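Nicking enzyme (Staphylococcus aureus, PDB 4HT4) probably nicks plasmid DNA as the relaxase domain of a MobA/MobL-family enzyme, starting the conjugative transfer of vancomycin and other antibiotic resistance. Local coordinates at residues 22-27 against 39-44; 79-84 against 135-140; 171-176 against 187-192. The protein carries 1 engineered substitution. One frame throughout, in Å; residues are numbered along the deposited sequence.

Interaction 1: residues 22-27 against 39-44; sequences SAFNSA and KDYSNK. Engineered in segment 22-27: Phe24 (natural residue Tyr).
The ring of Phe24 turns its edge toward the face of Tyr41 in an offset edge-to-face pair, with centroids 5.5 Å apart and planes at 83°. Tyr41 CD1 lies near the plane of the Phe24 ring, beside CD1 of Phe24, while Lys44 CE approaches Phe24 CE1 obliquely at 3.7 Å. Over one face of the Tyr41 ring sits Phe24 CB, a CH-pi contact 4.2 Å from the centroid, and the edge of that ring meets CB of Ala23, whose small methyl lets the tyrosine lie close to the helix. Phe24 swings CG anti to its own N (chi1 -179°), which sets the ring beside the aliphatic part of Lys44. Phe24 is an engineered residue, tyrosine in nature. Its side chain lies about 6 Å from the nickel ion held by His122, His130 and His132, a place consistent with the DNA-cleaving tyrosine of relaxases. Asn25 O, in the same helix, hydrogen-bonds to the ligand His122. Past the helix, Ala27 takes a positive phi and meets the type I turn 41-44 through CA-H...O contacts, Ala27 CA to Tyr41 O and Ser42 CA to Ala27 O, each 3.3 Å. Between these two segments cohesion is therefore mostly apolar and aromatic, helped by weak CH donors, while backbone bonds from Lys39 to Ile30 and Tyr41 to Ser28 tie the strand and the start of the turn to the hairpin's other arm.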
loop_
_atom_site.group_PDB
_atom_site.type_symbol
_atom_site.label_atom_id
_atom_site.label_comp_id
_atom_site.label_asym_id
_atom_site.label_seq_id
_atom_site.Cartn_x
_atom_site.Cartn_y
_atom_site.Cartn_z
ATOM N N SER A 22 8.049 5.149 -2.891
ATOM C CA SER A 22 8.158 5.047 -1.441
ATOM C C SER A 22 8.718 6.330 -0.841
ATOM O O SER A 22 8.366 6.708 0.274
ATOM C CB SER A 22 9.035 3.860 -1.045
ATOM O OG SER A 22 10.333 3.982 -1.595
ATOM N N ALA A 23 9.590 6.997 -1.589
ATOM C CA ALA A 23 10.176 8.255 -1.143
ATOM C C ALA A 23 9.195 9.406 -1.333
ATOM O O ALA A 23 9.092 10.294 -0.486
ATOM C CB ALA A 23 11.467 8.532 -1.893
ATOM N N PHE A 24 8.476 9.382 -2.450
ATOM C CA PHE A 24 7.510 10.426 -2.765
ATOM C C PHE A 24 6.336 10.411 -1.792
ATOM O O PHE A 24 5.820 11.462 -1.411
ATOM C CB PHE A 24 7.006 10.262 -4.200
ATOM C CG PHE A 24 6.022 11.315 -4.626
ATOM C CD1 PHE A 24 6.459 12.545 -5.083
ATOM C CD2 PHE A 24 4.660 11.069 -4.579
ATOM C CE1 PHE A 24 5.556 13.515 -5.480
ATOM C CE2 PHE A 24 3.751 12.035 -4.974
ATOM C CZ PHE A 24 4.201 13.259 -5.426
ATOM N N ASN A 25 5.918 9.214 -1.394
ATOM C CA ASN A 25 4.763 9.063 -0.516
ATOM C C ASN A 25 5.102 9.254 0.959
ATOM O O ASN A 25 4.286 9.763 1.726
ATOM C CB ASN A 25 4.100 7.700 -0.734
ATOM C CG ASN A 25 3.494 7.561 -2.117
ATOM O OD1 ASN A 25 3.670 8.425 -2.976
ATOM N ND2 ASN A 25 2.782 6.463 -2.341
ATOM N N SER A 26 6.303 8.844 1.352
ATOM C CA SER A 26 6.720 8.937 2.747
ATOM C C SER A 26 7.476 10.227 3.032
ATOM O O SER A 26 7.841 10.496 4.179
ATOM C CB SER A 26 7.589 7.738 3.131
ATOM O OG SER A 26 8.745 7.665 2.315
ATOM N N ALA A 27 7.702 11.018 1.986
ATOM C CA ALA A 27 8.454 12.268 2.091
ATOM C C ALA A 27 9.818 12.048 2.736
ATOM O O ALA A 27 10.184 12.736 3.689
ATOM C CB ALA A 27 7.656 13.316 2.860
ATOM N N LYS A 39 16.773 8.972 -4.255
ATOM C CA LYS A 39 15.399 9.425 -4.409
ATOM C C LYS A 39 15.029 10.312 -3.230
ATOM O O LYS A 39 14.558 9.828 -2.200
ATOM C CB LYS A 39 14.452 8.229 -4.489
ATOM C CG LYS A 39 14.896 7.156 -5.466
ATOM C CD LYS A 39 14.987 7.700 -6.883
ATOM C CE LYS A 39 15.484 6.634 -7.844
ATOM N NZ LYS A 39 15.588 7.144 -9.239
ATOM N N ASP A 40 15.252 11.612 -3.382
ATOM C CA ASP A 40 15.027 12.554 -2.293
ATOM C C ASP A 40 13.751 13.364 -2.490
ATOM O O ASP A 40 13.733 14.339 -3.242
ATOM C CB ASP A 40 16.227 13.490 -2.142
ATOM C CG ASP A 40 16.135 14.358 -0.902
ATOM O OD1 ASP A 40 15.411 13.978 0.042
ATOM O OD2 ASP A 40 16.789 15.422 -0.870
ATOM N N TYR A 41 12.686 12.952 -1.808
ATOM C CA TYR A 41 11.428 13.686 -1.828
ATOM C C TYR A 41 11.073 14.143 -0.421
ATOM O O TYR A 41 9.899 14.225 -0.065
ATOM C CB TYR A 41 10.303 12.818 -2.390
ATOM C CG TYR A 41 10.470 12.457 -3.847
ATOM C CD1 TYR A 41 9.986 13.288 -4.848
ATOM C CD2 TYR A 41 11.104 11.280 -4.223
ATOM C CE1 TYR A 41 10.133 12.961 -6.182
ATOM C CE2 TYR A 41 11.256 10.944 -5.555
ATOM C CZ TYR A 41 10.769 11.787 -6.530
ATOM O OH TYR A 41 10.918 11.456 -7.858
ATOM N N SER A 42 12.094 14.445 0.373
ATOM C CA SER A 42 11.901 14.857 1.760
ATOM C C SER A 42 11.258 16.238 1.876
ATOM O O SER A 42 10.850 16.651 2.962
ATOM C CB SER A 42 13.231 14.828 2.515
ATOM O OG SER A 42 14.206 15.623 1.865
ATOM N N ASN A 43 11.172 16.947 0.755
ATOM C CA ASN A 43 10.527 18.255 0.726
ATOM C C ASN A 43 9.034 18.152 0.423
ATOM O O ASN A 43 8.372 19.155 0.158
ATOM C CB ASN A 43 11.216 19.177 -0.282
ATOM C CG ASN A 43 11.242 18.597 -1.681
ATOM O OD1 ASN A 43 11.384 17.389 -1.864
ATOM N ND2 ASN A 43 11.103 19.461 -2.681
ATOM N N LYS A 44 8.513 16.929 0.463
ATOM C CA LYS A 44 7.093 16.688 0.235
ATOM C C LYS A 44 6.360 16.579 1.565
ATOM O O LYS A 44 6.970 16.701 2.628
ATOM C CB LYS A 44 6.889 15.415 -0.586
ATOM C CG LYS A 44 7.459 15.487 -1.992
ATOM C CD LYS A 44 6.745 16.542 -2.819
ATOM C CE LYS A 44 7.262 16.566 -4.249
ATOM N NZ LYS A 44 6.540 17.567 -5.084
#

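Interaction 2: residues 79-84 against 135-140; sequences NSQVAR and CTLRGL. With nucleotides of chain B.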
loop_
_atom_site.group_PDB
_atom_site.type_symbol
_atom_site.label_atom_id
_atom_site.label_comp_id
_atom_site.label_asym_id
_atom_site.label_seq_id
_atom_site.Cartn_x
_atom_site.Cartn_y
_atom_site.Cartn_z
ATOM N N ASN A 79 10.788 -4.352 -17.722
ATOM C CA ASN A 79 9.347 -4.129 -17.767
ATOM C C ASN A 79 8.652 -4.685 -16.531
ATOM O O ASN A 79 7.426 -4.786 -16.487
ATOM C CB ASN A 79 8.748 -4.745 -19.032
ATOM C CG ASN A 79 9.031 -6.230 -19.149
ATOM O OD1 ASN A 79 9.971 -6.746 -18.545
ATOM N ND2 ASN A 79 8.217 -6.924 -19.938
ATOM N N SER A 80 9.449 -5.032 -15.525
ATOM C CA SER A 80 8.949 -5.665 -14.310
ATOM C C SER A 80 8.034 -4.759 -13.495
ATOM O O SER A 80 8.367 -3.607 -13.218
ATOM C CB SER A 80 10.119 -6.122 -13.437
ATOM O OG SER A 80 10.141 -7.531 -13.306
ATOM N N GLN A 81 6.879 -5.294 -13.111
ATOM C CA GLN A 81 5.990 -4.610 -12.185
ATOM C C GLN A 81 6.542 -4.804 -10.780
ATOM O O GLN A 81 6.668 -5.935 -10.309
ATOM C CB GLN A 81 4.578 -5.185 -12.277
ATOM C CG GLN A 81 3.935 -5.044 -13.646
ATOM C CD GLN A 81 2.549 -5.653 -13.698
ATOM O OE1 GLN A 81 2.179 -6.452 -12.839
ATOM N NE2 GLN A 81 1.772 -5.272 -14.705
ATOM N N VAL A 82 6.878 -3.707 -10.111
ATOM C CA VAL A 82 7.555 -3.795 -8.821
ATOM C C VAL A 82 6.607 -3.845 -7.624
ATOM O O VAL A 82 6.907 -4.491 -6.621
ATOM C CB VAL A 82 8.576 -2.653 -8.628
ATOM C CG1 VAL A 82 9.722 -2.802 -9.612
ATOM C CG2 VAL A 82 7.903 -1.298 -8.782
ATOM N N ALA A 83 5.467 -3.171 -7.728
ATOM C CA ALA A 83 4.538 -3.104 -6.607
ATOM C C ALA A 83 3.116 -2.762 -7.034
ATOM O O ALA A 83 2.856 -2.449 -8.197
ATOM C CB ALA A 83 5.032 -2.102 -5.572
ATOM N N ARG A 84 2.200 -2.831 -6.074
ATOM C CA ARG A 84 0.817 -2.438 -6.286
ATOM C C ARG A 84 0.485 -1.266 -5.379
ATOM O O ARG A 84 0.702 -1.330 -4.171
ATOM C CB ARG A 84 -0.119 -3.600 -5.965
ATOM C CG ARG A 84 -1.580 -3.196 -5.847
ATOM C CD ARG A 84 -2.423 -4.320 -5.267
ATOM N NE ARG A 84 -2.240 -5.572 -5.996
ATOM C CZ ARG A 84 -2.864 -5.872 -7.131
ATOM N NH1 ARG A 84 -3.711 -5.008 -7.673
ATOM N NH2 ARG A 84 -2.639 -7.035 -7.724
ATOM N N CYS A 135 2.098 -2.026 -1.928
ATOM C CA CYS A 135 2.079 -3.434 -1.557
ATOM C C CYS A 135 2.961 -4.270 -2.477
ATOM O O CYS A 135 3.033 -4.019 -3.681
ATOM C CB CYS A 135 0.646 -3.963 -1.596
ATOM S SG CYS A 135 -0.527 -2.996 -0.621
ATOM N N THR A 136 3.629 -5.265 -1.903
ATOM C CA THR A 136 4.475 -6.166 -2.677
ATOM C C THR A 136 3.628 -7.079 -3.557
ATOM O O THR A 136 2.472 -7.360 -3.245
ATOM C CB THR A 136 5.369 -7.026 -1.766
ATOM O OG1 THR A 136 4.552 -7.773 -0.856
ATOM C CG2 THR A 136 6.323 -6.143 -0.977
ATOM N N LEU A 137 4.209 -7.538 -4.660
ATOM C CA LEU A 137 3.500 -8.406 -5.592
ATOM C C LEU A 137 3.871 -9.870 -5.374
ATOM O O LEU A 137 3.365 -10.758 -6.061
ATOM C CB LEU A 137 3.801 -8.001 -7.035
ATOM C CG LEU A 137 3.425 -6.582 -7.463
ATOM C CD1 LEU A 137 3.856 -6.333 -8.895
ATOM C CD2 LEU A 137 1.935 -6.362 -7.318
ATOM N N ARG A 138 4.756 -10.114 -4.415
ATOM C CA ARG A 138 5.191 -11.467 -4.097
ATOM C C ARG A 138 5.103 -11.722 -2.597
ATOM O O ARG A 138 5.081 -10.785 -1.799
ATOM C CB ARG A 138 6.626 -11.696 -4.578
ATOM C CG ARG A 138 6.838 -11.472 -6.068
ATOM C CD ARG A 138 8.320 -11.418 -6.406
ATOM N NE ARG A 138 8.560 -11.098 -7.811
ATOM C CZ ARG A 138 8.941 -11.985 -8.726
ATOM N NH1 ARG A 138 9.132 -13.252 -8.386
ATOM N NH2 ARG A 138 9.139 -11.604 -9.980
ATOM N N GLY A 139 5.053 -12.995 -2.220
ATOM C CA GLY A 139 5.026 -13.376 -0.820
ATOM C C GLY A 139 6.393 -13.823 -0.342
ATOM O O GLY A 139 7.330 -13.934 -1.132
ATOM N N LEU A 140 6.509 -14.080 0.956
ATOM C CA LEU A 140 7.773 -14.518 1.539
ATOM C C LEU A 140 7.758 -16.014 1.829
ATOM O O LEU A 140 6.716 -16.580 2.163
ATOM C CB LEU A 140 8.075 -13.738 2.820
ATOM C CG LEU A 140 8.989 -12.517 2.711
ATOM C CD1 LEU A 140 8.494 -11.555 1.645
ATOM C CD2 LEU A 140 9.086 -11.819 4.057
ATOM P P DG B 17 5.664 -8.889 -14.174
ATOM O OP1 DG B 17 6.498 -7.848 -13.533
ATOM O OP2 DG B 17 4.520 -9.469 -13.436
ATOM O "O5'" DG B 17 5.136 -8.320 -15.573
ATOM C "C5'" DG B 17 6.049 -7.673 -16.451
ATOM C "C4'" DG B 17 5.362 -7.061 -17.663
ATOM O "O4'" DG B 17 4.803 -8.104 -18.499
ATOM C "C3'" DG B 17 4.209 -6.103 -17.384
ATOM O "O3'" DG B 17 4.169 -5.119 -18.408
ATOM C "C2'" DG B 17 2.990 -7.017 -17.452
ATOM C "C1'" DG B 17 3.398 -7.965 -18.574
ATOM N N9 DG B 17 2.849 -9.305 -18.441
ATOM C C8 DG B 17 2.768 -10.041 -17.288
ATOM N N7 DG B 17 2.240 -11.216 -17.466
ATOM C C5 DG B 17 1.955 -11.265 -18.825
ATOM C C6 DG B 17 1.369 -12.298 -19.592
ATOM O O6 DG B 17 0.974 -13.411 -19.213
ATOM N N1 DG B 17 1.262 -11.934 -20.933
ATOM C C2 DG B 17 1.668 -10.727 -21.457
ATOM N N2 DG B 17 1.481 -10.564 -22.775
ATOM N N3 DG B 17 2.218 -9.751 -20.747
ATOM C C4 DG B 17 2.329 -10.093 -19.441
ATOM P P DA B 19 -2.319 -2.495 -18.801
ATOM O OP1 DA B 19 -2.988 -1.569 -19.743
ATOM O OP2 DA B 19 -1.197 -2.010 -17.967
ATOM O "O5'" DA B 19 -3.409 -3.123 -17.814
ATOM C "C5'" DA B 19 -4.623 -3.658 -18.326
ATOM C "C4'" DA B 19 -5.458 -4.271 -17.213
ATOM O "O4'" DA B 19 -4.800 -5.460 -16.704
ATOM C "C3'" DA B 19 -5.704 -3.367 -16.010
ATOM O "O3'" DA B 19 -7.030 -3.547 -15.540
ATOM C "C2'" DA B 19 -4.695 -3.861 -14.979
ATOM C "C1'" DA B 19 -4.597 -5.345 -15.313
ATOM N N9 DA B 19 -3.290 -5.913 -15.003
ATOM C C8 DA B 19 -2.074 -5.357 -15.284
ATOM N N7 DA B 19 -1.061 -6.088 -14.892
ATOM C C5 DA B 19 -1.652 -7.201 -14.317
ATOM C C6 DA B 19 -1.117 -8.354 -13.709
ATOM N N6 DA B 19 0.197 -8.576 -13.580
ATOM N N1 DA B 19 -1.990 -9.270 -13.239
ATOM C C2 DA B 19 -3.305 -9.047 -13.370
ATOM N N3 DA B 19 -3.922 -8.003 -13.921
ATOM C C4 DA B 19 -3.029 -7.111 -14.378
ATOM P P DC B 16 8.620 -14.849 -11.925
ATOM O OP1 DC B 16 9.707 -14.559 -10.964
ATOM O OP2 DC B 16 7.379 -15.509 -11.455
ATOM O "O5'" DC B 16 8.207 -13.484 -12.649
ATOM C "C5'" DC B 16 7.067 -13.453 -13.490
ATOM C "C4'" DC B 16 7.236 -12.452 -14.615
ATOM O "O4'" DC B 16 7.267 -13.180 -15.867
ATOM C "C3'" DC B 16 6.113 -11.424 -14.708
ATOM O "O3'" DC B 16 6.635 -10.102 -14.588
ATOM C "C2'" DC B 16 5.458 -11.640 -16.071
ATOM C "C1'" DC B 16 6.370 -12.619 -16.804
ATOM N N1 DC B 16 5.609 -13.723 -17.454
ATOM C C2 DC B 16 5.180 -13.588 -18.779
ATOM O O2 DC B 16 5.442 -12.550 -19.396
ATOM N N3 DC B 16 4.488 -14.600 -19.356
ATOM C C4 DC B 16 4.220 -15.705 -18.661
ATOM N N4 DC B 16 3.535 -16.676 -19.272
ATOM C C5 DC B 16 4.644 -15.863 -17.309
ATOM C C6 DC B 16 5.328 -14.857 -16.753
#
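Gln81 is unusual in serving protein and DNA at once: its CB packs on Leu137 CD1, 3.6 Å away, while its amide reads the Hoogsteen edge of DA19 of chain B. The side chain, extended beyond CG, lets NE2 donate to N7 at 3.0 Å and OE1 accept from N6, a pair of bonds that fixes the amide's rotation and suits adenine. Gln81 N also grips OP1 of DG17 of chain B. Leucine suits position 137 because its two branches divide the work, CD2 packing on Arg84 CB at 3.7 Å. Here Arg84 and Cys135 form an antiparallel hydrogen-bonded pair, Arg84 N giving to Cys135 O (2.8 Å) and Cys135 N to Arg84 O (2.7 Å). Arg138 NH1 and NH2 both give to OP1 of DC16 of chain B, which lies at the guanidinium edge, while NE makes a salt bridge to Glu75. Arg84 NH1 hydrogen-bonds to O4 of a thymine of the bound DNA and to Asn7 OD1. Strand 81-89 runs between strands 5-11 and 130-136 in the antiparallel sheet; toward 5-11 it carries a classic beta bulge, Val82 and Ala83 both facing Val10, and helix 64-74 touches Val82 through His72, Ala83 through Trp68 and Arg138 through Val74.

Interaction 3: residues 171-176 against 187-192; sequences RWENVQ and VRVSAD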
loop_
_atom_site.group_PDB
_atom_site.type_symbol
_atom_site.label_atom_id
_atom_site.label_comp_id
_atom_site.label_asym_id
_atom_site.label_seq_id
_atom_site.Cartn_x
_atom_site.Cartn_y
_atom_site.Cartn_z
ATOM N N ARG A 171 -14.531 -4.633 1.302
ATOM C CA ARG A 171 -13.881 -4.661 2.605
ATOM C C ARG A 171 -13.615 -3.250 3.109
ATOM O O ARG A 171 -13.802 -2.960 4.291
ATOM C CB ARG A 171 -12.568 -5.439 2.537
ATOM C CG ARG A 171 -11.850 -5.542 3.871
ATOM C CD ARG A 171 -10.471 -6.152 3.715
ATOM N NE ARG A 171 -10.527 -7.487 3.129
ATOM C CZ ARG A 171 -9.460 -8.245 2.900
ATOM N NH1 ARG A 171 -8.250 -7.799 3.210
ATOM N NH2 ARG A 171 -9.600 -9.449 2.363
ATOM N N TRP A 172 -13.179 -2.376 2.208
ATOM C CA TRP A 172 -12.898 -0.990 2.565
ATOM C C TRP A 172 -14.175 -0.249 2.938
ATOM O O TRP A 172 -14.159 0.654 3.773
ATOM C CB TRP A 172 -12.168 -0.269 1.427
ATOM C CG TRP A 172 -12.013 1.201 1.659
ATOM C CD1 TRP A 172 -12.449 2.206 0.846
ATOM C CD2 TRP A 172 -11.394 1.837 2.785
ATOM N NE1 TRP A 172 -12.133 3.426 1.389
ATOM C CE2 TRP A 172 -11.485 3.227 2.581
ATOM C CE3 TRP A 172 -10.768 1.367 3.944
ATOM C CZ2 TRP A 172 -10.977 4.151 3.489
ATOM C CZ3 TRP A 172 -10.263 2.285 4.845
ATOM C CH2 TRP A 172 -10.372 3.661 4.613
ATOM N N GLU A 173 -15.282 -0.640 2.315
ATOM C CA GLU A 173 -16.580 -0.079 2.652
ATOM C C GLU A 173 -16.966 -0.473 4.071
ATOM O O GLU A 173 -17.378 0.367 4.869
ATOM C CB GLU A 173 -17.646 -0.573 1.675
ATOM C CG GLU A 173 -19.063 -0.267 2.120
ATOM C CD GLU A 173 -20.106 -0.966 1.273
ATOM O OE1 GLU A 173 -20.024 -0.875 0.031
ATOM O OE2 GLU A 173 -21.004 -1.612 1.851
ATOM N N ASN A 174 -16.827 -1.760 4.376
ATOM C CA ASN A 174 -17.206 -2.290 5.679
ATOM C C ASN A 174 -16.341 -1.756 6.814
ATOM O O ASN A 174 -16.850 -1.395 7.874
ATOM C CB ASN A 174 -17.163 -3.818 5.659
ATOM C CG ASN A 174 -18.198 -4.416 4.727
ATOM O OD1 ASN A 174 -18.928 -3.696 4.046
ATOM N ND2 ASN A 174 -18.261 -5.742 4.689
ATOM N N VAL A 175 -15.032 -1.712 6.590
ATOM C CA VAL A 175 -14.101 -1.216 7.598
ATOM C C VAL A 175 -14.335 0.267 7.879
ATOM O O VAL A 175 -14.350 0.692 9.034
ATOM C CB VAL A 175 -12.634 -1.445 7.181
ATOM C CG1 VAL A 175 -11.685 -0.755 8.149
ATOM C CG2 VAL A 175 -12.332 -2.933 7.114
ATOM N N GLN A 176 -14.529 1.045 6.820
ATOM C CA GLN A 176 -14.753 2.478 6.962
ATOM C C GLN A 176 -16.073 2.771 7.668
ATOM O O GLN A 176 -16.127 3.610 8.567
ATOM C CB GLN A 176 -14.725 3.166 5.598
ATOM C CG GLN A 176 -14.886 4.669 5.669
ATOM C CD GLN A 176 -14.738 5.332 4.318
ATOM O OE1 GLN A 176 -14.545 4.663 3.303
ATOM N NE2 GLN A 176 -14.825 6.655 4.298
ATOM N N VAL A 187 -23.331 9.050 9.210
ATOM C CA VAL A 187 -22.950 8.951 7.808
ATOM C C VAL A 187 -22.262 7.623 7.509
ATOM O O VAL A 187 -21.359 7.207 8.234
ATOM C CB VAL A 187 -21.997 10.089 7.420
ATOM C CG1 VAL A 187 -21.915 10.214 5.910
ATOM C CG2 VAL A 187 -22.459 11.394 8.042
ATOM N N ARG A 188 -22.692 6.962 6.439
ATOM C CA ARG A 188 -22.058 5.726 5.995
ATOM C C ARG A 188 -21.618 5.859 4.543
ATOM O O ARG A 188 -21.832 6.898 3.917
ATOM C CB ARG A 188 -23.005 4.538 6.165
ATOM C CG ARG A 188 -23.503 4.346 7.589
ATOM C CD ARG A 188 -22.349 4.136 8.556
ATOM N NE ARG A 188 -22.608 4.751 9.855
ATOM C CZ ARG A 188 -23.160 4.119 10.886
ATOM N NH1 ARG A 188 -23.515 2.846 10.777
ATOM N NH2 ARG A 188 -23.357 4.762 12.030
ATOM N N VAL A 189 -21.003 4.810 4.002
ATOM C CA VAL A 189 -20.461 4.883 2.649
ATOM C C VAL A 189 -20.685 3.598 1.844
ATOM O O VAL A 189 -20.807 2.510 2.412
ATOM C CB VAL A 189 -18.964 5.266 2.669
ATOM C CG1 VAL A 189 -18.082 4.030 2.585
ATOM C CG2 VAL A 189 -18.653 6.227 1.539
ATOM N N SER A 190 -20.749 3.736 0.522
ATOM C CA SER A 190 -21.023 2.608 -0.363
ATOM C C SER A 190 -20.016 2.537 -1.506
ATOM O O SER A 190 -19.451 3.551 -1.911
ATOM C CB SER A 190 -22.443 2.697 -0.926
ATOM O OG SER A 190 -22.701 1.637 -1.831
ATOM N N ALA A 191 -19.809 1.333 -2.030
ATOM C CA ALA A 191 -18.792 1.103 -3.051
ATOM C C ALA A 191 -19.356 1.088 -4.471
ATOM O O ALA A 191 -18.730 1.603 -5.397
ATOM C CB ALA A 191 -18.050 -0.194 -2.766
ATOM N N ASP A 192 -20.532 0.494 -4.639
ATOM C CA ASP A 192 -21.126 0.331 -5.963
ATOM C C ASP A 192 -21.610 1.641 -6.579
ATOM O O ASP A 192 -21.497 2.706 -5.970
ATOM C CB ASP A 192 -22.271 -0.683 -5.913
#
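Glu173 and Val189 make the closely packed part of this contact: Glu173 CG lies 3.3 Å from Val189 O, and the carboxylate continues along the chain to the backbone of Ala191. Its OE1 accepts a weak, bent hydrogen bond from Ala191 N, 3.0 Å long with an angle of 130° at the hydrogen. Glu173 reaches this far because CG stands anti to the backbone N (chi1 168°) and the chain stays extended beyond it, as a long acidic side chain allows. On the next turn, Gln176 meets Val189 across the grain, the two side chains at about a right angle, with Val189 CG1 3.7 Å from Gln176 OE1. The same amide oxygen lies over a face of Trp172, toward its rim. In topology this is a helix and its returning tail: helix 162-182 ends, the chain reverses, and residues 187-192 run back along its side without regular structure. Bonds from Val189 N to Asn177 OD1 and from Arg169 NH2 to Ala191 O secure the tail beside the helix, and Tyr3 touches both Val189 and Ala191. The outward side is much looser. Ser190 points its CB away from the helix and, though OG comes 4.1 Å from Glu173 OE1, forms no bond there; a small polar residue fits such an exposed site.

Overall arrangement
The three contacts follow one another along the chain within the MobA/MobL relaxase domain. Interaction 2 lies where strands 81-89 and 130-136 adjoin in the five-stranded antiparallel sheet, and it touches the bound DNA. Interaction 1, its centre about 20 Å away, joins helix 18-26 to the end of the small hairpin 29-32/37-40. The two share helix 64-74 as a neighbour, and strand 130-136 carries two of the nickel ligands. Interaction 3 packs the tail 187-192 against helix 162-182, its centre about 30 Å from that of interaction 1 and 27 Å from that of interaction 2. The contacts do not touch one another, yet the DNA's nearest atoms come within about 4 Å of interaction 3 and 8 Å of interaction 1.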